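Local coordinates for DNA mismatch repair protein PMS1 (Saccharomyces cerevisiae, PDB 3H4L), which probably binds and hydrolyses ATP through its GHKL-type N-terminal region as a MutL-family protein of DNA mismatch repair, at residues D25-V30 and Q170-C174; Q179-N185 and Y286-P291; G228-L234 and V264-Q270. One frame throughout, in Å; residues are numbered along the deposited sequence.

How the contacts relate
From the N terminus, contact 1 is the first to close. It brings helix 26-39 back against helix 167-184, and the loop between them carries six strands of the eight-stranded ATPase sheet. Contact 2 opens further along helix 167-184, at 179-185, and closes on the end of strand 283-287. Its loop encloses contact 3, which pairs strands 229-237 and 261-269 as neighbours in the four-stranded sheet. Contacts 1 and 2 lie in series, about 17 Å between centres, and no two contacts cross. Contact 1 is internal to the ATPase region, contact 3 to the second region. Contact 2 joins the two through helix 167-184.

Contact 1 (D25-V30 and Q170-C174); sequences DLTTAV and QFTKC
Gln170 and Thr27 meet where two helices of the GHKL ATPase fold pack side by side. The segments 26-30 and 170-174 run nearly parallel, with axes 9.1 Å apart. Gln170 reaches over by a bend in its chain (chi2 68°), which turns its amide toward the start of helix 26-39. Its OE1 takes two bonds there. Thr27 N donates to Gln170 OE1 at 3.1 Å, in the plane of the amide carbonyl. The hydroxyl of the same residue donates from above that plane, 44° out of it, with Thr27 OG1 to Gln170 OE1 at 2.8 Å. Gripped twice by one residue, the carbonyl end of the amide is probably held against rotation.

Asp25 is the N-cap of the helix. Asp25 OD1 accepts from Thr28 N at 3.0 Å, so Asp25 and Gln170 each serve one backbone N-H of the first turn. The carboxylate and the Gln170 amide are inclined to one another, not stacked. The other oxygen, OD2, faces Lys173, whose extended chain runs past the hydroxyl of Thr27. Lys173 NZ lies 3.3 Å from Asp25 OD2, on its syn lone pair, in a salt bridge. The helix start and the lysine would both tend to favour the charged form of Asp25.

Further along helix 26-39 come Glu32 and Asn36 of the nucleotide pocket. Phe49, on a strand of the large sheet, covers Leu26 and Cys174. On the far side of helix 167-184, Thr172 bonds to Ser69 of the second subunit.

Cys174 CB packs closely beside the Thr27 hydroxyl, 3.2 Å from Thr27 OG1. Deeper in, the contact becomes apolar. Cys174 SG is anti to the backbone N (chi1 178°), directed at Val30, and Cys174 SG meets Val30 CG2 at 3.3 Å.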
ATOM      1  N   ASP B  25       0.813 -12.659  17.038  1.00 34.51           N
ATOM      2  CA  ASP B  25       0.336 -11.430  16.422  1.00 34.21           C
ATOM      3  C   ASP B  25       0.030 -11.579  14.939  1.00 32.80           C
ATOM      4  O   ASP B  25       0.123 -12.670  14.380  1.00 32.84           O
ATOM      5  CB  ASP B  25       1.328 -10.282  16.633  1.00 35.19           C
ATOM      6  CG  ASP B  25       2.744 -10.637  16.223  1.00 37.06           C
ATOM      7  OD1 ASP B  25       2.925 -11.571  15.410  1.00 35.14           O
ATOM      8  OD2 ASP B  25       3.676  -9.954  16.713  1.00 38.00           O
ATOM      9  N   LEU B  26      -0.341 -10.468  14.313  1.00 31.50           N
ATOM     10  CA  LEU B  26      -0.683 -10.454  12.901  1.00 30.69           C
ATOM     11  C   LEU B  26       0.451 -11.022  12.064  1.00 31.16           C
ATOM     12  O   LEU B  26       0.221 -11.797  11.136  1.00 29.46           O
ATOM     13  CB  LEU B  26      -0.996  -9.024  12.457  1.00 30.37           C
ATOM     14  CG  LEU B  26      -1.313  -8.866  10.970  1.00 30.93           C
ATOM     15  CD1 LEU B  26      -2.622  -9.572  10.648  1.00 30.48           C
ATOM     16  CD2 LEU B  26      -1.386  -7.391  10.617  1.00 30.18           C
ATOM     17  N   THR B  27       1.680 -10.641  12.405  1.00 32.07           N
ATOM     18  CA  THR B  27       2.855 -11.107  11.676  1.00 31.12           C
ATOM     19  C   THR B  27       2.996 -12.631  11.707  1.00 31.40           C
ATOM     20  O   THR B  27       3.303 -13.255  10.691  1.00 32.83           O
ATOM     21  CB  THR B  27       4.128 -10.454  12.242  1.00 31.09           C
ATOM     22  OG1 THR B  27       4.025  -9.030  12.110  1.00 30.02           O
ATOM     23  CG2 THR B  27       5.363 -10.942  11.493  1.00 28.08           C
ATOM     24  N   THR B  28       2.775 -13.229  12.871  1.00 31.22           N
ATOM     25  CA  THR B  28       2.877 -14.680  13.006  1.00 30.31           C
ATOM     26  C   THR B  28       1.795 -15.315  12.142  1.00 30.14           C
ATOM     27  O   THR B  28       2.041 -16.293  11.435  1.00 28.59           O
ATOM     28  CB  THR B  28       2.670 -15.113  14.473  1.00 30.71           C
ATOM     29  OG1 THR B  28       3.651 -14.470  15.294  1.00 35.49           O
ATOM     30  CG2 THR B  28       2.809 -16.620  14.629  1.00 24.33           C
ATOM     31  N   ALA B  29       0.592 -14.754  12.196  1.00 28.35           N
ATOM     32  CA  ALA B  29      -0.500 -15.290  11.400  1.00 28.44           C
ATOM     33  C   ALA B  29      -0.098 -15.293   9.929  1.00 28.58           C
ATOM     34  O   ALA B  29      -0.275 -16.291   9.240  1.00 29.44           O
ATOM     35  CB  ALA B  29      -1.766 -14.459  11.608  1.00 28.77           C
ATOM     36  N   VAL B  30       0.458 -14.181   9.458  1.00 29.32           N
ATOM     37  CA  VAL B  30       0.892 -14.067   8.067  1.00 31.07           C
ATOM     38  C   VAL B  30       1.956 -15.101   7.729  1.00 32.13           C
ATOM     39  O   VAL B  30       1.909 -15.725   6.665  1.00 32.35           O
ATOM     40  CB  VAL B  30       1.470 -12.674   7.773  1.00 31.27           C
ATOM     41  CG1 VAL B  30       1.958 -12.606   6.330  1.00 31.94           C
ATOM     42  CG2 VAL B  30       0.411 -11.608   8.038  1.00 31.49           C
ATOM     43  N   GLN B 170       3.089  -2.762  13.902  1.00 41.00           N
ATOM     44  CA  GLN B 170       2.870  -4.185  13.651  1.00 38.97           C
ATOM     45  C   GLN B 170       2.924  -4.506  12.165  1.00 38.77           C
ATOM     46  O   GLN B 170       3.551  -5.480  11.751  1.00 35.89           O
ATOM     47  CB  GLN B 170       1.512  -4.625  14.202  1.00 39.48           C
ATOM     48  CG  GLN B 170       1.157  -6.101  13.919  1.00 37.54           C
ATOM     49  CD  GLN B 170       2.041  -7.079  14.671  1.00 37.68           C
ATOM     50  OE1 GLN B 170       2.313  -8.182  14.196  1.00 39.21           O
ATOM     51  NE2 GLN B 170       2.486  -6.686  15.855  1.00 35.69           N
ATOM     52  N   PHE B 171       2.250  -3.681  11.366  1.00 39.42           N
ATOM     53  CA  PHE B 171       2.212  -3.884   9.929  1.00 37.48           C
ATOM     54  C   PHE B 171       3.621  -3.831   9.367  1.00 37.97           C
ATOM     55  O   PHE B 171       4.040  -4.725   8.634  1.00 38.86           O
ATOM     56  CB  PHE B 171       1.361  -2.816   9.263  1.00 37.65           C
ATOM     57  CG  PHE B 171       1.072  -3.089   7.815  1.00 38.68           C
ATOM     58  CD1 PHE B 171       0.184  -4.092   7.449  1.00 37.90           C
ATOM     59  CD2 PHE B 171       1.667  -2.324   6.819  1.00 37.90           C
ATOM     60  CE1 PHE B 171      -0.114  -4.323   6.113  1.00 39.93           C
ATOM     61  CE2 PHE B 171       1.378  -2.546   5.481  1.00 37.69           C
ATOM     62  CZ  PHE B 171       0.487  -3.543   5.122  1.00 39.23           C
ATOM     63  N   THR B 172       4.363  -2.790   9.709  1.00 36.61           N
ATOM     64  CA  THR B 172       5.718  -2.696   9.205  1.00 37.57           C
ATOM     65  C   THR B 172       6.491  -3.939   9.637  1.00 36.89           C
ATOM     66  O   THR B 172       7.292  -4.464   8.869  1.00 35.41           O
ATOM     67  CB  THR B 172       6.457  -1.439   9.724  1.00 39.32           C
ATOM     68  OG1 THR B 172       5.654  -0.274   9.482  1.00 39.87           O
ATOM     69  CG2 THR B 172       7.787  -1.274   8.988  1.00 39.88           C
ATOM     70  N   LYS B 173       6.262  -4.421  10.857  1.00 35.89           N
ATOM     71  CA  LYS B 173       6.974  -5.622  11.286  1.00 36.05           C
ATOM     72  C   LYS B 173       6.556  -6.767  10.372  1.00 37.61           C
ATOM     73  O   LYS B 173       7.376  -7.581   9.938  1.00 38.66           O
ATOM     74  CB  LYS B 173       6.636  -6.001  12.724  1.00 33.77           C
ATOM     75  CG  LYS B 173       7.200  -7.366  13.094  1.00 37.86           C
ATOM     76  CD  LYS B 173       6.726  -7.878  14.448  1.00 38.65           C
ATOM     77  CE  LYS B 173       7.393  -9.213  14.759  1.00 41.82           C
ATOM     78  NZ  LYS B 173       6.844  -9.867  15.977  1.00 42.30           N
ATOM     79  N   CYS B 174       5.264  -6.816  10.082  1.00 36.43           N
ATOM     80  CA  CYS B 174       4.708  -7.833   9.223  1.00 35.44           C
ATOM     81  C   CYS B 174       5.174  -7.663   7.772  1.00 35.53           C
ATOM     82  O   CYS B 174       5.292  -8.635   7.029  1.00 34.33           O
ATOM     83  CB  CYS B 174       3.192  -7.753   9.302  1.00 37.56           C
ATOM     84  SG  CYS B 174       2.356  -8.913   8.248  1.00 36.96           S
TER

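Contact 2 (Q179-N185 and Y286-P291); sequences QGYAIIN and YVNKRP
The backbone O of Tyr181, whose ring meets Pro291 across the contact, is gripped by two donors of Asn185. Asn185 N lies 3.1 Å and Asn185 ND2 2.6 Å from Tyr181 O, the amide folding back over the last turn of helix 167-184. At the preceding residue, Gly180, Tyr286 reaches in from the end of its strand. Tyr286 OH donates to Gly180 O at 2.6 Å, in the carbonyl plane and on a lone pair. The carbonyl oxygen lies at the ring edge, in the plane of the tyrosine.

Ile184 CB lies over one face of the Tyr286 ring, toward the rim, with CG2 beyond the CE2/CD2 edge. The modelled closeness of CB to CE2 is doubtful. The longer branch of Ile184 runs on along the ring and also reaches Lys289. CG1 is anti to the backbone N (chi1 -168°), which carries CD1 to the aliphatic chain of that lysine, and Ile184 CD1 lies 3.4 Å from Lys289 CD. Pro291 stands over a face of the Tyr181 ring, with Pro291 CG 4.3 Å from the centroid and 16° off the normal.

The hydroxyl of Tyr181 bonds to Asp35 of helix 26-39, and that helix also packs along its ring. Lys289 N bonds to Asn319 OD1 on the neighbouring strand, and Pro291 O to Lys335 NZ.

The contact thus joins the end of a helix of the ATPase region to the turn after a strand of the second region. This is part of the buried interface between the GHKL and S5-like domains, as in MutL-family proteins.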
ATOM      1  N   GLN B 179       8.729  -9.071   3.034  1.00 33.71           N
ATOM      2  CA  GLN B 179       9.859  -8.740   2.167  1.00 34.07           C
ATOM      3  C   GLN B 179      10.851  -9.903   2.168  1.00 34.92           C
ATOM      4  O   GLN B 179      11.412 -10.255   1.117  1.00 36.59           O
ATOM      5  CB  GLN B 179      10.541  -7.453   2.641  1.00 34.90           C
ATOM      6  CG  GLN B 179       9.636  -6.223   2.561  1.00 35.88           C
ATOM      7  CD  GLN B 179      10.224  -5.005   3.245  1.00 38.65           C
ATOM      8  OE1 GLN B 179      10.685  -5.083   4.379  1.00 40.95           O
ATOM      9  NE2 GLN B 179      10.197  -3.868   2.562  1.00 40.82           N
ATOM     10  N   GLY B 180      11.044 -10.519   3.337  1.00 32.82           N
ATOM     11  CA  GLY B 180      11.956 -11.648   3.433  1.00 31.21           C
ATOM     12  C   GLY B 180      11.562 -12.809   2.521  1.00 31.22           C
ATOM     13  O   GLY B 180      12.386 -13.368   1.799  1.00 28.46           O
ATOM     14  N   TYR B 181      10.289 -13.174   2.540  1.00 30.76           N
ATOM     15  CA  TYR B 181       9.823 -14.269   1.712  1.00 32.49           C
ATOM     16  C   TYR B 181       9.939 -13.930   0.225  1.00 36.06           C
ATOM     17  O   TYR B 181      10.268 -14.782  -0.600  1.00 35.91           O
ATOM     18  CB  TYR B 181       8.363 -14.581   2.038  1.00 32.23           C
ATOM     19  CG  TYR B 181       8.123 -15.419   3.280  1.00 30.48           C
ATOM     20  CD1 TYR B 181       8.355 -16.793   3.271  1.00 28.60           C
ATOM     21  CD2 TYR B 181       7.592 -14.842   4.444  1.00 30.10           C
ATOM     22  CE1 TYR B 181       8.059 -17.575   4.374  1.00 29.43           C
ATOM     23  CE2 TYR B 181       7.295 -15.612   5.550  1.00 27.20           C
ATOM     24  CZ  TYR B 181       7.527 -16.982   5.512  1.00 30.44           C
ATOM     25  OH  TYR B 181       7.214 -17.767   6.610  1.00 34.20           O
ATOM     26  N   ALA B 182       9.668 -12.675  -0.113  1.00 39.81           N
ATOM     27  CA  ALA B 182       9.698 -12.239  -1.505  1.00 40.71           C
ATOM     28  C   ALA B 182      11.089 -12.120  -2.106  1.00 41.71           C
ATOM     29  O   ALA B 182      11.273 -12.340  -3.305  1.00 42.30           O
ATOM     30  CB  ALA B 182       8.970 -10.908  -1.645  1.00 40.87           C
ATOM     31  N   ILE B 183      12.072 -11.761  -1.295  1.00 40.76           N
ATOM     32  CA  ILE B 183      13.405 -11.623  -1.841  1.00 41.71           C
ATOM     33  C   ILE B 183      14.057 -12.962  -2.184  1.00 44.16           C
ATOM     34  O   ILE B 183      14.775 -13.067  -3.177  1.00 45.99           O
ATOM     35  CB  ILE B 183      14.306 -10.839  -0.889  1.00 40.42           C
ATOM     36  CG1 ILE B 183      13.771  -9.414  -0.757  1.00 38.47           C
ATOM     37  CG2 ILE B 183      15.734 -10.825  -1.409  1.00 37.95           C
ATOM     38  CD1 ILE B 183      14.543  -8.563   0.207  1.00 38.50           C
ATOM     39  N   ILE B 184      13.793 -13.994  -1.391  1.00 45.38           N
ATOM     40  CA  ILE B 184      14.403 -15.287  -1.654  1.00 47.33           C
ATOM     41  C   ILE B 184      13.602 -16.169  -2.603  1.00 48.48           C
ATOM     42  O   ILE B 184      14.169 -17.005  -3.299  1.00 50.10           O
ATOM     43  CB  ILE B 184      14.625 -16.070  -0.354  1.00 48.08           C
ATOM     44  CG1 ILE B 184      15.528 -17.283  -0.617  1.00 50.03           C
ATOM     45  CG2 ILE B 184      13.294 -16.539   0.200  1.00 47.81           C
ATOM     46  CD1 ILE B 184      16.966 -16.931  -0.997  1.00 48.25           C
ATOM     47  N   ASN B 185      12.290 -15.987  -2.639  1.00 49.56           N
ATOM     48  CA  ASN B 185      11.454 -16.809  -3.506  1.00 50.55           C
ATOM     49  C   ASN B 185      11.234 -16.255  -4.911  1.00 51.82           C
ATOM     50  O   ASN B 185      10.154 -15.765  -5.254  1.00 51.34           O
ATOM     51  CB  ASN B 185      10.123 -17.087  -2.821  1.00 49.18           C
ATOM     52  CG  ASN B 185      10.281 -17.986  -1.615  1.00 49.12           C
ATOM     53  OD1 ASN B 185      10.570 -19.174  -1.747  1.00 50.49           O
ATOM     54  ND2 ASN B 185      10.109 -17.420  -0.427  1.00 48.01           N
ATOM     55  N   TYR B 286      19.025 -16.797   4.736  1.00 49.06           N
ATOM     56  CA  TYR B 286      18.259 -17.958   4.350  1.00 49.50           C
ATOM     57  C   TYR B 286      19.094 -19.227   4.259  1.00 50.42           C
ATOM     58  O   TYR B 286      20.256 -19.202   3.855  1.00 47.57           O
ATOM     59  CB  TYR B 286      17.601 -17.728   2.995  1.00 49.12           C
ATOM     60  CG  TYR B 286      16.908 -16.403   2.827  1.00 47.19           C
ATOM     61  CD1 TYR B 286      17.633 -15.246   2.557  1.00 45.11           C
ATOM     62  CD2 TYR B 286      15.516 -16.322   2.854  1.00 46.15           C
ATOM     63  CE1 TYR B 286      16.986 -14.046   2.300  1.00 47.11           C
ATOM     64  CE2 TYR B 286      14.863 -15.130   2.603  1.00 45.46           C
ATOM     65  CZ  TYR B 286      15.600 -13.996   2.315  1.00 45.62           C
ATOM     66  OH  TYR B 286      14.951 -12.835   1.964  1.00 42.58           O
ATOM     67  N   VAL B 287      18.481 -20.338   4.648  1.00 52.11           N
ATOM     68  CA  VAL B 287      19.118 -21.640   4.572  1.00 53.71           C
ATOM     69  C   VAL B 287      18.154 -22.456   3.723  1.00 54.59           C
ATOM     70  O   VAL B 287      17.036 -22.767   4.141  1.00 54.30           O
ATOM     71  CB  VAL B 287      19.289 -22.276   5.961  1.00 53.74           C
ATOM     72  CG1 VAL B 287      19.897 -23.670   5.827  1.00 55.31           C
ATOM     73  CG2 VAL B 287      20.182 -21.395   6.813  1.00 52.90           C
ATOM     74  N   ASN B 288      18.594 -22.776   2.512  1.00 56.32           N
ATOM     75  CA  ASN B 288      17.772 -23.514   1.562  1.00 57.82           C
ATOM     76  C   ASN B 288      16.454 -22.782   1.306  1.00 58.42           C
ATOM     77  O   ASN B 288      15.368 -23.324   1.520  1.00 58.89           O
ATOM     78  CB  ASN B 288      17.507 -24.946   2.046  1.00 56.41           C
ATOM     79  CG  ASN B 288      18.778 -25.776   2.140  1.00 56.14           C
ATOM     80  OD1 ASN B 288      19.724 -25.595   1.364  1.00 51.41           O
ATOM     81  ND2 ASN B 288      18.799 -26.704   3.088  1.00 56.61           N
ATOM     82  N   LYS B 289      16.585 -21.532   0.870  1.00 59.21           N
ATOM     83  CA  LYS B 289      15.474 -20.650   0.515  1.00 59.77           C
ATOM     84  C   LYS B 289      14.343 -20.421   1.512  1.00 59.99           C
ATOM     85  O   LYS B 289      13.216 -20.148   1.113  1.00 60.97           O
ATOM     86  CB  LYS B 289      14.880 -21.110  -0.812  1.00 60.37           C
ATOM     87  CG  LYS B 289      15.914 -21.330  -1.908  1.00 61.40           C
ATOM     88  CD  LYS B 289      16.700 -20.060  -2.189  1.00 65.08           C
ATOM     89  CE  LYS B 289      17.627 -20.230  -3.389  1.00 67.45           C
ATOM     90  NZ  LYS B 289      18.413 -18.990  -3.689  1.00 67.06           N
ATOM     91  N   ARG B 290      14.631 -20.506   2.802  1.00 62.01           N
ATOM     92  CA  ARG B 290      13.594 -20.284   3.800  1.00 65.06           C
ATOM     93  C   ARG B 290      14.088 -19.352   4.893  1.00 66.02           C
ATOM     94  O   ARG B 290      15.156 -19.572   5.470  1.00 65.76           O
ATOM     95  CB  ARG B 290      13.164 -21.618   4.408  1.00 67.27           C
ATOM     96  CG  ARG B 290      12.725 -22.624   3.365  1.00 71.05           C
ATOM     97  CD  ARG B 290      12.420 -23.981   3.965  1.00 74.16           C
ATOM     98  NE  ARG B 290      11.990 -24.930   2.943  1.00 76.75           N
ATOM     99  CZ  ARG B 290      11.705 -26.206   3.184  1.00 78.48           C
ATOM    100  NH1 ARG B 290      11.807 -26.686   4.418  1.00 79.32           N
ATOM    101  NH2 ARG B 290      11.318 -27.003   2.195  1.00 79.28           N
ATOM    102  N   PRO B 291      13.324 -18.284   5.188  1.00 66.65           N
ATOM    103  CA  PRO B 291      13.757 -17.362   6.237  1.00 68.19           C
ATOM    104  C   PRO B 291      14.022 -18.163   7.491  1.00 70.12           C
ATOM    105  O   PRO B 291      13.194 -18.972   7.896  1.00 71.74           O
ATOM    106  CB  PRO B 291      12.559 -16.434   6.394  1.00 66.48           C
ATOM    107  CG  PRO B 291      12.053 -16.336   5.017  1.00 66.89           C
ATOM    108  CD  PRO B 291      12.103 -17.786   4.537  1.00 66.78           C
TER

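Contact 3 (G228-L234 and V264-Q270); sequences GLEEVDL and VKGYISQ
Leu234 and Val264 bond to each other twice through their backbones. Leu234 N reaches Val264 O at 2.7 Å, and Val264 N reaches Leu234 O at 2.6 Å. Val232 and Gly266 form a second such pair, with Val232 N to Gly266 O at 2.7 Å. Glu230 and Ile268 make a longer third. At the far end Gln270 N donates to Gly228 O at 2.7 Å.

This is an antiparallel ladder at the edge of the four-stranded sheet of the S5-like domain. Strand 261-269 turns a corner at Gly266 and pairs on its other side with strand 316-321. Helix 343-362 covers one face, and its Tyr358 touches Ile268.

On that face Val232 CG2 meets Ile268 CG2 at 3.4 Å, and Val232 and Val264 lie side by side. Gln270 takes the crowded first torsion (chi1 45°), which sets Gln270 CG 3.0 Å from Gly228 O. The backbone places its CB beside Glu230 CG. Cutting Gln270 back to an alanine removes the CG packed on Gly228 O and the amide beside the Glu230 carboxylate, and would probably leave that carboxylate freer to turn. On the other face the Tyr267 ring meets Glu231 obliquely, with Tyr267 CE2 3.7 Å from Glu231 CB.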
ATOM      1  N   GLY B 228      25.330   0.344  -2.843  1.00 68.45           N
ATOM      2  CA  GLY B 228      26.248  -0.116  -1.813  1.00 67.03           C
ATOM      3  C   GLY B 228      26.337  -1.627  -1.708  1.00 65.57           C
ATOM      4  O   GLY B 228      27.128  -2.153  -0.926  1.00 65.73           O
ATOM      5  N   LEU B 229      25.525  -2.328  -2.497  1.00 63.66           N
ATOM      6  CA  LEU B 229      25.513  -3.788  -2.489  1.00 61.08           C
ATOM      7  C   LEU B 229      26.501  -4.390  -3.475  1.00 60.10           C
ATOM      8  O   LEU B 229      26.780  -3.819  -4.531  1.00 57.19           O
ATOM      9  CB  LEU B 229      24.120  -4.330  -2.817  1.00 59.88           C
ATOM     10  CG  LEU B 229      22.961  -4.149  -1.845  1.00 59.11           C
ATOM     11  CD1 LEU B 229      21.788  -4.945  -2.388  1.00 58.81           C
ATOM     12  CD2 LEU B 229      23.323  -4.630  -0.443  1.00 57.83           C
ATOM     13  N   GLU B 230      27.011  -5.561  -3.112  1.00 60.10           N
ATOM     14  CA  GLU B 230      27.962  -6.293  -3.931  1.00 60.68           C
ATOM     15  C   GLU B 230      27.611  -7.764  -3.824  1.00 59.73           C
ATOM     16  O   GLU B 230      27.340  -8.258  -2.733  1.00 60.23           O
ATOM     17  CB  GLU B 230      29.398  -6.079  -3.428  1.00 62.85           C
ATOM     18  CG  GLU B 230      29.945  -4.674  -3.646  1.00 65.11           C
ATOM     19  CD  GLU B 230      30.177  -4.365  -5.112  1.00 67.32           C
ATOM     20  OE1 GLU B 230      30.410  -3.186  -5.449  1.00 67.88           O
ATOM     21  OE2 GLU B 230      30.132  -5.307  -5.929  1.00 69.38           O
ATOM     22  N   GLU B 231      27.613  -8.461  -4.953  1.00 59.12           N
ATOM     23  CA  GLU B 231      27.301  -9.881  -4.967  1.00 58.70           C
ATOM     24  C   GLU B 231      28.258 -10.688  -4.095  1.00 58.44           C
ATOM     25  O   GLU B 231      29.449 -10.377  -4.001  1.00 58.63           O
ATOM     26  CB  GLU B 231      27.351 -10.413  -6.397  1.00 59.75           C
ATOM     27  CG  GLU B 231      27.437 -11.932  -6.473  1.00 61.63           C
ATOM     28  CD  GLU B 231      27.506 -12.455  -7.896  1.00 61.95           C
ATOM     29  OE1 GLU B 231      27.783 -13.662  -8.072  1.00 64.10           O
ATOM     30  OE2 GLU B 231      27.279 -11.666  -8.834  1.00 60.63           O
ATOM     31  N   VAL B 232      27.717 -11.724  -3.461  1.00 56.58           N
ATOM     32  CA  VAL B 232      28.488 -12.613  -2.610  1.00 55.04           C
ATOM     33  C   VAL B 232      28.330 -14.007  -3.199  1.00 55.36           C
ATOM     34  O   VAL B 232      27.214 -14.455  -3.448  1.00 54.10           O
ATOM     35  CB  VAL B 232      27.960 -12.590  -1.149  1.00 54.33           C
ATOM     36  CG1 VAL B 232      28.658 -13.651  -0.301  1.00 51.61           C
ATOM     37  CG2 VAL B 232      28.192 -11.221  -0.549  1.00 53.63           C
ATOM     38  N   ASP B 233      29.454 -14.678  -3.437  1.00 56.64           N
ATOM     39  CA  ASP B 233      29.453 -16.028  -4.003  1.00 58.14           C
ATOM     40  C   ASP B 233      30.541 -16.826  -3.282  1.00 58.51           C
ATOM     41  O   ASP B 233      31.663 -16.946  -3.780  1.00 58.74           O
ATOM     42  CB  ASP B 233      29.769 -15.967  -5.501  1.00 58.54           C
ATOM     43  CG  ASP B 233      29.183 -17.136  -6.279  1.00 61.50           C
ATOM     44  OD1 ASP B 233      29.186 -18.274  -5.757  1.00 62.47           O
ATOM     45  OD2 ASP B 233      28.732 -16.916  -7.427  1.00 61.87           O
ATOM     46  N   LEU B 234      30.210 -17.368  -2.112  1.00 57.96           N
ATOM     47  CA  LEU B 234      31.179 -18.123  -1.323  1.00 58.44           C
ATOM     48  C   LEU B 234      30.922 -19.626  -1.225  1.00 59.06           C
ATOM     49  O   LEU B 234      29.784 -20.093  -1.357  1.00 59.03           O
ATOM     50  CB  LEU B 234      31.247 -17.545   0.092  1.00 57.80           C
ATOM     51  CG  LEU B 234      31.607 -16.066   0.200  1.00 57.33           C
ATOM     52  CD1 LEU B 234      31.641 -15.661   1.662  1.00 57.90           C
ATOM     53  CD2 LEU B 234      32.952 -15.816  -0.463  1.00 56.19           C
ATOM     54  N   VAL B 264      27.369 -20.024  -0.276  1.00 53.09           N
ATOM     55  CA  VAL B 264      26.770 -18.791   0.231  1.00 51.11           C
ATOM     56  C   VAL B 264      26.638 -17.771  -0.902  1.00 50.52           C
ATOM     57  O   VAL B 264      27.631 -17.213  -1.378  1.00 48.25           O
ATOM     58  CB  VAL B 264      27.622 -18.194   1.373  1.00 50.86           C
ATOM     59  CG1 VAL B 264      27.124 -16.800   1.744  1.00 49.78           C
ATOM     60  CG2 VAL B 264      27.565 -19.111   2.579  1.00 50.86           C
ATOM     61  N   LYS B 265      25.401 -17.541  -1.332  1.00 49.92           N
ATOM     62  CA  LYS B 265      25.136 -16.602  -2.411  1.00 48.90           C
ATOM     63  C   LYS B 265      24.152 -15.526  -1.985  1.00 49.07           C
ATOM     64  O   LYS B 265      23.269 -15.758  -1.151  1.00 48.75           O
ATOM     65  CB  LYS B 265      24.593 -17.344  -3.635  1.00 47.75           C
ATOM     66  CG  LYS B 265      25.547 -18.385  -4.193  1.00 48.93           C
ATOM     67  CD  LYS B 265      25.000 -19.041  -5.459  1.00 50.79           C
ATOM     68  CE  LYS B 265      26.014 -20.016  -6.039  1.00 52.04           C
ATOM     69  NZ  LYS B 265      25.616 -20.546  -7.367  1.00 53.44           N
ATOM     70  N   GLY B 266      24.315 -14.343  -2.563  1.00 49.11           N
ATOM     71  CA  GLY B 266      23.436 -13.238  -2.232  1.00 49.47           C
ATOM     72  C   GLY B 266      24.137 -11.899  -2.367  1.00 49.78           C
ATOM     73  O   GLY B 266      24.994 -11.717  -3.241  1.00 49.45           O
ATOM     74  N   TYR B 267      23.774 -10.955  -1.505  1.00 48.23           N
ATOM     75  CA  TYR B 267      24.375  -9.634  -1.544  1.00 47.27           C
ATOM     76  C   TYR B 267      24.547  -9.084  -0.146  1.00 48.07           C
ATOM     77  O   TYR B 267      23.792  -9.425   0.765  1.00 48.62           O
ATOM     78  CB  TYR B 267      23.505  -8.678  -2.361  1.00 47.15           C
ATOM     79  CG  TYR B 267      23.351  -9.080  -3.808  1.00 45.20           C
ATOM     80  CD1 TYR B 267      22.433 -10.054  -4.188  1.00 44.70           C
ATOM     81  CD2 TYR B 267      24.138  -8.496  -4.792  1.00 44.36           C
ATOM     82  CE1 TYR B 267      22.305 -10.438  -5.527  1.00 47.70           C
ATOM     83  CE2 TYR B 267      24.021  -8.867  -6.122  1.00 47.03           C
ATOM     84  CZ  TYR B 267      23.105  -9.835  -6.489  1.00 47.88           C
ATOM     85  OH  TYR B 267      23.000 -10.190  -7.817  1.00 48.30           O
ATOM     86  N   ILE B 268      25.554  -8.238   0.023  1.00 48.34           N
ATOM     87  CA  ILE B 268      25.827  -7.620   1.311  1.00 48.16           C
ATOM     88  C   ILE B 268      26.470  -6.273   1.029  1.00 50.08           C
ATOM     89  O   ILE B 268      27.114  -6.088  -0.006  1.00 51.49           O
ATOM     90  CB  ILE B 268      26.772  -8.492   2.172  1.00 45.16           C
ATOM     91  CG1 ILE B 268      26.846  -7.925   3.589  1.00 45.13           C
ATOM     92  CG2 ILE B 268      28.164  -8.528   1.562  1.00 45.85           C
ATOM     93  CD1 ILE B 268      27.494  -8.850   4.603  1.00 43.40           C
ATOM     94  N   SER B 269      26.275  -5.325   1.934  1.00 52.66           N
ATOM     95  CA  SER B 269      26.839  -3.998   1.755  1.00 55.55           C
ATOM     96  C   SER B 269      28.352  -4.045   1.715  1.00 57.08           C
ATOM     97  O   SER B 269      28.980  -4.788   2.467  1.00 55.58           O
ATOM     98  CB  SER B 269      26.396  -3.075   2.886  1.00 55.07           C
ATOM     99  OG  SER B 269      25.017  -2.795   2.783  1.00 57.88           O
ATOM    100  N   GLN B 270      28.932  -3.252   0.823  1.00 60.74           N
ATOM    101  CA  GLN B 270      30.375  -3.191   0.721  1.00 64.15           C
ATOM    102  C   GLN B 270      30.878  -2.355   1.893  1.00 65.92           C
ATOM    103  O   GLN B 270      30.203  -1.423   2.331  1.00 65.64           O
ATOM    104  CB  GLN B 270      30.797  -2.596  -0.624  1.00 64.45           C
ATOM    105  CG  GLN B 270      30.062  -1.365  -1.075  1.00 66.63           C
ATOM    106  CD  GLN B 270      30.503  -0.936  -2.470  1.00 67.75           C
ATOM    107  OE1 GLN B 270      31.698  -0.817  -2.747  1.00 67.78           O
ATOM    108  NE2 GLN B 270      29.541  -0.698  -3.351  1.00 67.00           N
TER